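Local coordinates for protein arginine--tRNA ligase (PDB 3FNR) that catalyses the ATP-dependent joining of L-arginine to its cognate tRNA, releasing AMP and diphosphate, at residues F32-V37 with K237-W242; H344-Q349 with N409-Y414; I90-K95 with E104-Y109. The protein carries 1 engineered substitution. All blocks are in the same frame, centred on the assembly; numbering follows the deposited sequence.

Contact 1: F32-V37 with K237-W242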
loop_
_atom_site.group_PDB
_atom_site.type_symbol
_atom_site.label_atom_id
_atom_site.label_comp_id
_atom_site.label_asym_id
_atom_site.label_seq_id
_atom_site.Cartn_x
_atom_site.Cartn_y
_atom_site.Cartn_z
ATOM N N PHE A 32 14.629 -4.773 5.220
ATOM C CA PHE A 32 13.783 -5.206 4.111
ATOM C C PHE A 32 13.773 -4.223 2.953
ATOM O O PHE A 32 13.873 -3.007 3.145
ATOM C CB PHE A 32 12.336 -5.401 4.570
ATOM C CG PHE A 32 12.165 -6.370 5.706
ATOM C CD1 PHE A 32 11.837 -7.694 5.452
ATOM C CD2 PHE A 32 12.323 -5.961 7.027
ATOM C CE1 PHE A 32 11.679 -8.605 6.495
ATOM C CE2 PHE A 32 12.174 -6.858 8.074
ATOM C CZ PHE A 32 11.838 -8.184 7.807
ATOM N N LEU A 33 13.625 -4.761 1.747
ATOM C CA LEU A 33 13.314 -3.953 0.580
ATOM C C LEU A 33 11.984 -4.383 -0.020
ATOM O O LEU A 33 11.868 -5.479 -0.577
ATOM C CB LEU A 33 14.423 -4.039 -0.487
ATOM C CG LEU A 33 14.172 -3.286 -1.813
ATOM C CD1 LEU A 33 14.026 -1.783 -1.587
ATOM C CD2 LEU A 33 15.276 -3.565 -2.829
ATOM N N LEU A 34 10.989 -3.503 0.063
ATOM C CA LEU A 34 9.675 -3.773 -0.518
ATOM C C LEU A 34 9.506 -3.081 -1.862
ATOM O O LEU A 34 9.620 -1.857 -1.965
ATOM C CB LEU A 34 8.569 -3.286 0.429
ATOM C CG LEU A 34 7.129 -3.816 0.510
ATOM C CD1 LEU A 34 6.196 -2.662 0.872
ATOM C CD2 LEU A 34 6.614 -4.542 -0.721
ATOM N N GLU A 35 9.194 -3.859 -2.887
ATOM C CA GLU A 35 8.825 -3.277 -4.160
ATOM C C GLU A 35 7.369 -3.584 -4.382
ATOM O O GLU A 35 6.973 -4.753 -4.398
ATOM C CB GLU A 35 9.651 -3.844 -5.311
ATOM C CG GLU A 35 9.246 -3.271 -6.678
ATOM C CD GLU A 35 8.970 -4.356 -7.710
ATOM O OE1 GLU A 35 9.641 -5.414 -7.667
ATOM O OE2 GLU A 35 8.073 -4.160 -8.564
ATOM N N TYR A 36 6.573 -2.533 -4.541
ATOM C CA TYR A 36 5.140 -2.694 -4.717
ATOM C C TYR A 36 4.520 -1.639 -5.627
ATOM O O TYR A 36 5.163 -0.643 -5.970
ATOM C CB TYR A 36 4.426 -2.785 -3.357
ATOM C CG TYR A 36 4.295 -1.494 -2.552
ATOM C CD1 TYR A 36 5.417 -0.794 -2.093
ATOM C CD2 TYR A 36 3.038 -1.010 -2.207
ATOM C CE1 TYR A 36 5.286 0.366 -1.334
ATOM C CE2 TYR A 36 2.892 0.152 -1.461
ATOM C CZ TYR A 36 4.013 0.831 -1.025
ATOM O OH TYR A 36 3.841 1.967 -0.276
ATOM N N VAL A 37 3.259 -1.883 -5.987
ATOM C CA VAL A 37 2.481 -1.109 -6.959
ATOM C C VAL A 37 3.067 -1.304 -8.356
ATOM O O VAL A 37 2.556 -2.134 -9.109
ATOM C CB VAL A 37 2.278 0.412 -6.592
ATOM C CG1 VAL A 37 1.237 1.039 -7.503
ATOM C CG2 VAL A 37 1.835 0.583 -5.135
ATOM N N LYS A 237 15.912 -9.139 3.477
ATOM C CA LYS A 237 14.855 -9.760 2.674
ATOM C C LYS A 237 14.331 -8.788 1.612
ATOM O O LYS A 237 14.249 -7.589 1.860
ATOM C CB LYS A 237 13.689 -10.166 3.589
ATOM C CG LYS A 237 13.814 -11.515 4.283
ATOM C CD LYS A 237 12.783 -12.485 3.733
ATOM C CE LYS A 237 12.370 -13.517 4.773
ATOM N NZ LYS A 237 11.037 -14.115 4.447
ATOM N N CYS A 238 13.986 -9.307 0.434
ATOM C CA CYS A 238 13.199 -8.552 -0.544
ATOM C C CYS A 238 11.761 -9.051 -0.557
ATOM O O CYS A 238 11.506 -10.250 -0.711
ATOM C CB CYS A 238 13.780 -8.646 -1.967
ATOM S SG CYS A 238 15.393 -7.858 -2.204
ATOM N N ILE A 239 10.826 -8.124 -0.408
ATOM C CA ILE A 239 9.397 -8.436 -0.450
ATOM C C ILE A 239 8.765 -7.873 -1.723
ATOM O O ILE A 239 8.981 -6.708 -2.060
ATOM C CB ILE A 239 8.662 -7.845 0.777
ATOM C CG1 ILE A 239 9.414 -8.186 2.075
ATOM C CG2 ILE A 239 7.204 -8.301 0.802
ATOM C CD1 ILE A 239 8.826 -7.517 3.326
ATOM N N ASN A 240 8.012 -8.714 -2.433
ATOM C CA ASN A 240 7.157 -8.269 -3.521
ATOM C C ASN A 240 5.693 -8.412 -3.136
ATOM O O ASN A 240 5.322 -9.341 -2.424
ATOM C CB ASN A 240 7.382 -9.115 -4.771
ATOM C CG ASN A 240 8.766 -8.954 -5.364
ATOM O OD1 ASN A 240 9.536 -8.055 -4.995
ATOM N ND2 ASN A 240 9.093 -9.847 -6.297
ATOM N N ILE A 241 4.863 -7.498 -3.619
ATOM C CA ILE A 241 3.421 -7.686 -3.557
ATOM C C ILE A 241 2.896 -7.823 -4.983
ATOM O O ILE A 241 2.950 -6.874 -5.773
ATOM C CB ILE A 241 2.709 -6.545 -2.798
ATOM C CG1 ILE A 241 3.229 -6.451 -1.357
ATOM C CG2 ILE A 241 1.203 -6.767 -2.797
ATOM C CD1 ILE A 241 2.821 -5.195 -0.654
ATOM N N TRP A 242 2.412 -9.013 -5.313
ATOM C CA TRP A 242 1.898 -9.287 -6.652
ATOM C C TRP A 242 0.403 -9.572 -6.591
ATOM O O TRP A 242 -0.118 -9.952 -5.539
ATOM C CB TRP A 242 2.608 -10.498 -7.274
ATOM C CG TRP A 242 4.074 -10.310 -7.618
ATOM C CD1 TRP A 242 4.793 -9.142 -7.592
ATOM C CD2 TRP A 242 4.979 -11.326 -8.087
ATOM N NE1 TRP A 242 6.089 -9.376 -7.978
ATOM C CE2 TRP A 242 6.232 -10.703 -8.297
ATOM C CE3 TRP A 242 4.854 -12.703 -8.340
ATOM C CZ2 TRP A 242 7.358 -11.411 -8.750
ATOM C CZ3 TRP A 242 5.977 -13.412 -8.787
ATOM C CH2 TRP A 242 7.213 -12.757 -8.987
HETATM O O HOH W 1 8.349 -7.265 -8.897
HETATM O O HOH W 2 1.673 -4.191 -5.554
#
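F32 and L34 meet I239 on one face of a pair of parallel strands, 32-35 and 237-242, in the central sheet of the Rossmann-type nucleotide-binding fold shared by class I synthetases. The first strand leads into the 'HIGH' motif, which begins at A39. I239 can be followed outward from its backbone. Its CB lies 4.2 Å from L34 CD2, and CG2 stays near the same methyl. Because CG1 stands beside the backbone N (chi1 -48°), the longer branch runs the other way, toward F32, and its terminal CD1 ends 3.7 Å from F32 CD1. A branched isoleucine can thus touch a ring with one arm and a leucine with the other. F32 CD1 also lies 3.6 Å from K237 CB, the aliphatic root of a lysine whose amino end turns off, making a long, weak ion pair with E268. Farther along this face, L34 CD2 reaches I241 CD1 at 3.8 Å.

The backbones are joined by alternating bonds: L33 N gives its hydrogen to K237 O, I239 N to L33 O and E35 N to I239 O. The opposite face carries L33, C238, E35 and N240 and is covered by helix 219-231. There the polar groups have definite partners: E35 OE1 forms a salt bridge with K230, OE2 bonds to S38, and N240 ND2 bonds to H227. Where the direct pairing stops, a water links V37 N with I241 O. Another water donates to E35 OE1 (2.6 Å) and accepts from W242 NE1 (3.2 Å), lying in the plane of the indole at its edge.

Contact 2: H344-Q349 with N409-Y414. With SO4 (sulfate ion), chain D.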
loop_
_atom_site.group_PDB
_atom_site.type_symbol
_atom_site.label_atom_id
_atom_site.label_comp_id
_atom_site.label_asym_id
_atom_site.label_seq_id
_atom_site.Cartn_x
_atom_site.Cartn_y
_atom_site.Cartn_z
ATOM N N HIS A 344 -12.688 8.001 19.773
ATOM C CA HIS A 344 -11.629 8.978 19.976
ATOM C C HIS A 344 -12.181 10.385 20.258
ATOM O O HIS A 344 -11.708 11.069 21.170
ATOM C CB HIS A 344 -10.699 8.999 18.752
ATOM C CG HIS A 344 -9.462 9.815 18.952
ATOM N ND1 HIS A 344 -9.385 11.144 18.601
ATOM C CD2 HIS A 344 -8.263 9.499 19.495
ATOM C CE1 HIS A 344 -8.187 11.610 18.908
ATOM N NE2 HIS A 344 -7.486 10.631 19.451
ATOM N N ALA A 345 -13.181 10.797 19.474
ATOM C CA ALA A 345 -13.841 12.098 19.629
ATOM C C ALA A 345 -14.621 12.208 20.945
ATOM O O ALA A 345 -14.633 13.263 21.578
ATOM C CB ALA A 345 -14.762 12.365 18.449
ATOM N N ARG A 346 -15.262 11.113 21.345
ATOM C CA ARG A 346 -16.005 11.046 22.597
ATOM C C ARG A 346 -15.092 11.288 23.802
ATOM O O ARG A 346 -15.484 11.972 24.755
ATOM C CB ARG A 346 -16.729 9.701 22.702
ATOM C CG ARG A 346 -18.061 9.778 23.397
ATOM C CD ARG A 346 -19.202 9.174 22.605
ATOM N NE ARG A 346 -19.373 7.736 22.793
ATOM C CZ ARG A 346 -20.089 7.165 23.763
ATOM N NH1 ARG A 346 -20.710 7.894 24.681
ATOM N NH2 ARG A 346 -20.178 5.843 23.814
ATOM N N ILE A 347 -13.868 10.756 23.734
ATOM C CA ILE A 347 -12.839 10.964 24.766
ATOM C C ILE A 347 -12.389 12.419 24.799
ATOM O O ILE A 347 -12.285 13.018 25.872
ATOM C CB ILE A 347 -11.610 10.035 24.557
ATOM C CG1 ILE A 347 -12.015 8.583 24.790
ATOM C CG2 ILE A 347 -10.459 10.404 25.508
ATOM C CD1 ILE A 347 -11.179 7.555 24.095
ATOM N N HIS A 348 -12.137 12.984 23.621
ATOM C CA HIS A 348 -11.729 14.383 23.496
ATOM C C HIS A 348 -12.766 15.334 24.100
ATOM O O HIS A 348 -12.410 16.303 24.774
ATOM C CB HIS A 348 -11.465 14.736 22.029
ATOM C CG HIS A 348 -10.917 16.114 21.831
ATOM N ND1 HIS A 348 -9.579 16.413 21.989
ATOM C CD2 HIS A 348 -11.526 17.277 21.495
ATOM C CE1 HIS A 348 -9.388 17.700 21.753
ATOM N NE2 HIS A 348 -10.552 18.246 21.453
ATOM N N GLN A 349 -14.041 15.026 23.876
ATOM C CA GLN A 349 -15.150 15.833 24.379
ATOM C C GLN A 349 -15.369 15.735 25.886
ATOM O O GLN A 349 -15.660 16.746 26.526
ATOM C CB GLN A 349 -16.441 15.509 23.624
ATOM C CG GLN A 349 -16.784 16.511 22.510
ATOM C CD GLN A 349 -15.645 16.743 21.520
ATOM O OE1 GLN A 349 -14.952 17.764 21.578
ATOM N NE2 GLN A 349 -15.450 15.796 20.609
ATOM N N ASN A 409 -15.683 -1.855 22.889
ATOM C CA ASN A 409 -15.514 -1.947 24.328
ATOM C C ASN A 409 -15.458 -0.596 25.016
ATOM O O ASN A 409 -16.049 -0.441 26.080
ATOM C CB ASN A 409 -14.287 -2.777 24.666
ATOM C CG ASN A 409 -14.445 -4.212 24.253
ATOM O OD1 ASN A 409 -15.540 -4.764 24.299
ATOM N ND2 ASN A 409 -13.354 -4.826 23.826
ATOM N N PHE A 410 -14.779 0.382 24.409
ATOM C CA PHE A 410 -14.801 1.743 24.944
ATOM C C PHE A 410 -16.215 2.302 25.004
ATOM O O PHE A 410 -16.649 2.763 26.055
ATOM C CB PHE A 410 -13.940 2.730 24.151
ATOM C CG PHE A 410 -14.227 4.167 24.507
ATOM C CD1 PHE A 410 -13.757 4.698 25.697
ATOM C CD2 PHE A 410 -15.007 4.972 23.675
ATOM C CE1 PHE A 410 -14.045 6.012 26.058
ATOM C CE2 PHE A 410 -15.301 6.284 24.021
ATOM C CZ PHE A 410 -14.827 6.804 25.214
ATOM N N HIS A 411 -16.905 2.285 23.864
ATOM C CA HIS A 411 -18.241 2.843 23.750
ATOM C C HIS A 411 -19.151 2.266 24.817
ATOM O O HIS A 411 -19.816 3.015 25.524
ATOM C CB HIS A 411 -18.827 2.600 22.353
ATOM C CG HIS A 411 -18.318 3.549 21.307
ATOM N ND1 HIS A 411 -18.446 4.916 21.417
ATOM C CD2 HIS A 411 -17.698 3.326 20.122
ATOM C CE1 HIS A 411 -17.924 5.496 20.350
ATOM N NE2 HIS A 411 -17.460 4.554 19.549
ATOM N N LYS A 412 -19.140 0.941 24.942
ATOM C CA LYS A 412 -19.956 0.243 25.912
ATOM C C LYS A 412 -19.574 0.654 27.341
ATOM O O LYS A 412 -20.449 0.955 28.150
ATOM C CB LYS A 412 -19.851 -1.269 25.716
ATOM C CG LYS A 412 -20.949 -2.037 26.430
ATOM C CD LYS A 412 -20.516 -3.440 26.832
ATOM C CE LYS A 412 -21.694 -4.239 27.399
ATOM N NZ LYS A 412 -22.411 -3.519 28.493
ATOM N N PHE A 413 -18.279 0.713 27.634
ATOM C CA PHE A 413 -17.825 1.184 28.943
ATOM C C PHE A 413 -18.319 2.592 29.278
ATOM O O PHE A 413 -18.867 2.813 30.356
ATOM C CB PHE A 413 -16.303 1.124 29.070
ATOM C CG PHE A 413 -15.797 1.518 30.433
ATOM C CD1 PHE A 413 -15.272 2.786 30.662
ATOM C CD2 PHE A 413 -15.857 0.616 31.492
ATOM C CE1 PHE A 413 -14.816 3.143 31.929
ATOM C CE2 PHE A 413 -15.396 0.960 32.755
ATOM C CZ PHE A 413 -14.878 2.211 32.981
ATOM N N TYR A 414 -18.120 3.536 28.362
ATOM C CA TYR A 414 -18.474 4.934 28.620
ATOM C C TYR A 414 -19.986 5.158 28.737
ATOM O O TYR A 414 -20.425 6.031 29.480
ATOM C CB TYR A 414 -17.828 5.852 27.579
ATOM C CG TYR A 414 -18.051 7.343 27.775
ATOM C CD1 TYR A 414 -18.225 8.166 26.676
ATOM C CD2 TYR A 414 -18.078 7.935 29.047
ATOM C CE1 TYR A 414 -18.432 9.527 26.814
ATOM C CE2 TYR A 414 -18.293 9.313 29.194
ATOM C CZ TYR A 414 -18.465 10.096 28.063
ATOM O OH TYR A 414 -18.671 11.451 28.145
HETATM S S SO4 D . -20.353 11.963 31.522
HETATM O O1 SO4 D . -19.350 12.603 32.355
HETATM O O2 SO4 D . -20.073 12.287 30.129
HETATM O O3 SO4 D . -20.335 10.521 31.721
HETATM O O4 SO4 D . -21.672 12.453 31.896
HETATM O O HOH W 3 -18.316 12.727 24.915
#
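R346 and H411 meet edge to edge, nearly coplanar, their guanidinium and imidazole planes only 9° apart. Both NE and NH2 of R346 donate to a single atom, H411 ND1, at 3.3 Å and 3.1 Å, and each nitrogen stays close to the imidazole plane. Such a side-on grip requires ND1 to be an acceptor. This fits the other side of the ring, where NE2 bonds to the backbone oxygen of Y339, an arrangement consistent with a neutral histidine protonated on NE2. NH2 has a further partner in N415 OD1, so the flat cation is fixed from more than one direction.

Y414 approaches the same guanidinium differently. Its CD1 stands over one face, 3.2 Å from NH1, while the two planes are inclined by 39°, so the groups are far from a parallel stack. Bends at chi2 and chi3 turn the arginine chain between these neighbours, and on the way CG packs at the tyrosine ring edge, 3.4 Å from CE1. A long side chain suits this place, since helices 336-353 and 398-416 run with their local axes nearly 11 Å apart here. Both belong to the helical DALR anticodon-binding domain.

Next to R346 on the same helix, I347 meets F410 by another geometry: its CD1 sits over the phenyl face in a CH-pi contact, 4.0 Å from the centroid, while R346 CB lies at the edge of that ring. F432, from helix 425-445, packs edge-to-face against both F410 and Y414. The Y414 hydroxyl donates to O2 of a sulfate, probably from the crystallisation liquor, at 2.6 Å; K353 NZ and the backbone nitrogens of V419 and V420 also hold this anion.

Contact 3: I90-K95 with E104-Y109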
loop_
_atom_site.group_PDB
_atom_site.type_symbol
_atom_site.label_atom_id
_atom_site.label_comp_id
_atom_site.label_asym_id
_atom_site.label_seq_id
_atom_site.Cartn_x
_atom_site.Cartn_y
_atom_site.Cartn_z
ATOM N N ILE A 90 -2.034 9.717 -27.469
ATOM C CA ILE A 90 -2.112 11.177 -27.282
ATOM C C ILE A 90 -2.158 11.908 -28.616
ATOM O O ILE A 90 -2.964 12.830 -28.797
ATOM C CB ILE A 90 -0.927 11.709 -26.446
ATOM C CG1 ILE A 90 -1.040 11.203 -25.013
ATOM C CG2 ILE A 90 -0.871 13.255 -26.429
ATOM C CD1 ILE A 90 0.253 11.264 -24.287
ATOM N N LEU A 91 -1.293 11.483 -29.538
ATOM C CA LEU A 91 -1.272 11.984 -30.914
ATOM C C LEU A 91 -2.644 11.849 -31.585
ATOM O O LEU A 91 -3.135 12.796 -32.208
ATOM C CB LEU A 91 -0.214 11.236 -31.738
ATOM C CG LEU A 91 -0.188 11.519 -33.246
ATOM C CD1 LEU A 91 0.587 12.787 -33.521
ATOM C CD2 LEU A 91 0.392 10.350 -34.026
ATOM N N LEU A 92 -3.251 10.675 -31.423
ATOM C CA LEU A 92 -4.531 10.350 -32.041
ATOM C C LEU A 92 -5.685 11.186 -31.488
ATOM O O LEU A 92 -6.566 11.610 -32.241
ATOM C CB LEU A 92 -4.820 8.852 -31.899
ATOM C CG LEU A 92 -4.446 7.892 -33.038
ATOM C CD1 LEU A 92 -3.063 8.146 -33.642
ATOM C CD2 LEU A 92 -4.558 6.449 -32.564
ATOM N N SER A 93 -5.666 11.439 -30.180
ATOM C CA SER A 93 -6.702 12.262 -29.559
ATOM C C SER A 93 -6.480 13.764 -29.780
ATOM O O SER A 93 -7.425 14.546 -29.665
ATOM C CB SER A 93 -6.869 11.935 -28.073
ATOM O OG SER A 93 -5.848 12.527 -27.301
ATOM N N VAL A 94 -5.240 14.160 -30.080
ATOM C CA VAL A 94 -4.949 15.518 -30.564
ATOM C C VAL A 94 -5.579 15.686 -31.953
ATOM O O VAL A 94 -6.227 16.697 -32.231
ATOM C CB VAL A 94 -3.412 15.835 -30.578
ATOM C CG1 VAL A 94 -3.058 16.939 -31.578
ATOM C CG2 VAL A 94 -2.925 16.233 -29.194
ATOM N N LYS A 95 -5.416 14.665 -32.794
ATOM C CA LYS A 95 -5.936 14.669 -34.159
ATOM C C LYS A 95 -7.466 14.713 -34.258
ATOM O O LYS A 95 -8.009 15.365 -35.153
ATOM C CB LYS A 95 -5.392 13.469 -34.941
ATOM C CG LYS A 95 -3.959 13.635 -35.430
ATOM C CD LYS A 95 -3.512 12.443 -36.275
ATOM C CE LYS A 95 -2.139 12.679 -36.893
ATOM N NZ LYS A 95 -1.613 11.471 -37.597
ATOM N N GLU A 104 -7.705 6.650 -38.158
ATOM C CA GLU A 104 -7.658 5.202 -37.988
ATOM C C GLU A 104 -7.286 4.840 -36.552
ATOM O O GLU A 104 -6.321 5.375 -35.999
ATOM C CB GLU A 104 -6.633 4.597 -38.952
ATOM C CG GLU A 104 -7.225 4.004 -40.222
ATOM C CD GLU A 104 -7.630 2.543 -40.062
ATOM O OE1 GLU A 104 -7.217 1.903 -39.069
ATOM O OE2 GLU A 104 -8.358 2.032 -40.940
ATOM N N TYR A 105 -8.057 3.934 -35.953
ATOM C CA TYR A 105 -7.773 3.453 -34.602
ATOM C C TYR A 105 -7.403 1.969 -34.584
ATOM O O TYR A 105 -8.105 1.148 -35.184
ATOM C CB TYR A 105 -8.955 3.724 -33.664
ATOM C CG TYR A 105 -8.969 5.120 -33.085
ATOM C CD1 TYR A 105 -8.100 5.477 -32.055
ATOM C CD2 TYR A 105 -9.854 6.085 -33.562
ATOM C CE1 TYR A 105 -8.107 6.760 -31.517
ATOM C CE2 TYR A 105 -9.870 7.373 -33.028
ATOM C CZ TYR A 105 -8.992 7.702 -32.008
ATOM O OH TYR A 105 -8.998 8.969 -31.473
ATOM N N PRO A 106 -6.293 1.621 -33.896
ATOM C CA PRO A 106 -5.872 0.227 -33.713
ATOM C C PRO A 106 -6.771 -0.526 -32.731
ATOM O O PRO A 106 -7.672 0.066 -32.130
ATOM C CB PRO A 106 -4.451 0.353 -33.137
ATOM C CG PRO A 106 -4.068 1.796 -33.294
ATOM C CD PRO A 106 -5.350 2.554 -33.256
ATOM N N GLU A 107 -6.520 -1.822 -32.568
ATOM C CA GLU A 107 -7.343 -2.651 -31.689
ATOM C C GLU A 107 -7.013 -2.464 -30.204
ATOM O O GLU A 107 -7.842 -2.755 -29.339
ATOM C CB GLU A 107 -7.269 -4.130 -32.094
ATOM C CG GLU A 107 -7.725 -4.419 -33.534
ATOM C CD GLU A 107 -9.095 -3.829 -33.870
ATOM O OE1 GLU A 107 -9.194 -3.092 -34.876
ATOM O OE2 GLU A 107 -10.068 -4.095 -33.130
ATOM N N GLN A 108 -5.807 -1.976 -29.919
ATOM C CA GLN A 108 -5.392 -1.657 -28.556
ATOM C C GLN A 108 -4.876 -0.222 -28.494
ATOM O O GLN A 108 -3.863 0.103 -29.119
ATOM C CB GLN A 108 -4.304 -2.626 -28.067
ATOM C CG GLN A 108 -4.719 -4.104 -27.978
ATOM C CD GLN A 108 -5.681 -4.404 -26.831
ATOM O OE1 GLN A 108 -5.672 -3.734 -25.795
ATOM N NE2 GLN A 108 -6.510 -5.426 -27.014
ATOM N N TYR A 109 -5.584 0.629 -27.749
ATOM C CA TYR A 109 -5.198 2.035 -27.555
ATOM C C TYR A 109 -5.720 2.604 -26.235
ATOM O O TYR A 109 -6.706 2.111 -25.681
ATOM C CB TYR A 109 -5.634 2.915 -28.743
ATOM C CG TYR A 109 -7.134 3.066 -28.931
ATOM C CD1 TYR A 109 -7.899 2.038 -29.493
ATOM C CD2 TYR A 109 -7.784 4.249 -28.573
ATOM C CE1 TYR A 109 -9.271 2.173 -29.672
ATOM C CE2 TYR A 109 -9.158 4.397 -28.754
ATOM C CZ TYR A 109 -9.894 3.353 -29.302
ATOM O OH TYR A 109 -11.252 3.487 -29.486
#
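The loop that follows helix 80-98 and leads to helix 113-126 brings Y105 and P106 against L92, a buried leucine on the side of the helix that faces the loop. One methyl does most of the touching. L92 CD2 lies 3.7 Å from both CD1 and CE1 of Y105, approaching the ring obliquely, and 4.0 Å from P106 CD. The two side chains run antiparallel: L92 CB, at the root of one, is 3.9 Å from Y105 CE1, well out along the other. With CG beside its own backbone N (chi1 -84°), the Y105 ring is carried across the helix, over L92, so that its hydroxyl comes near L92 O.

A leucine suits this place because its branched end can meet a ring and a proline together without any polar group to satisfy. The tyrosine combines an apolar ring with a hydroxyl that makes a weak hydrogen bond to E96 OE2, one helical turn after L92. Within the loop Y105 also meets Y109, whose ring has Y105 CD1 3.6 Å above one face, displaced toward the rim.

This helix and loop form part of the helical excursion between the parallel strands 69-76 and 165-167 of the catalytic domain. Helices 113-126 and 136-157 pack against I90, while A119 of the former meets S93 and V94. The small side chain of S93 suits that close neighbour, and its OG donates to I90 O at 3.3 Å, tilted 30° from the carbonyl plane. That oxygen also accepts the ordinary helical bond from V94 N, at 2.9 Å, and both donors come from the same face of the carbonyl plane.

Overall arrangement
Contact 1 lies nearest the chain's centre, about 11 Å from it, in the mostly parallel sheet of the catalytic domain. Contact 3 is nested in sequence within the loop that contact 1 closes, yet its centre is about 35 Å away, in the helices inserted between two strands of that sheet. Contact 2 follows both along the chain and belongs to the helical anticodon-binding domain, its centre about 38 Å from that of contact 1. Contacts 2 and 3 lie on opposite sides of the chain's centre, their centres about 57 Å apart. None touches another: the nucleotide-binding core is flanked by two helical regions, a spread consistent with tRNA held at both catalytic and anticodon-binding domains.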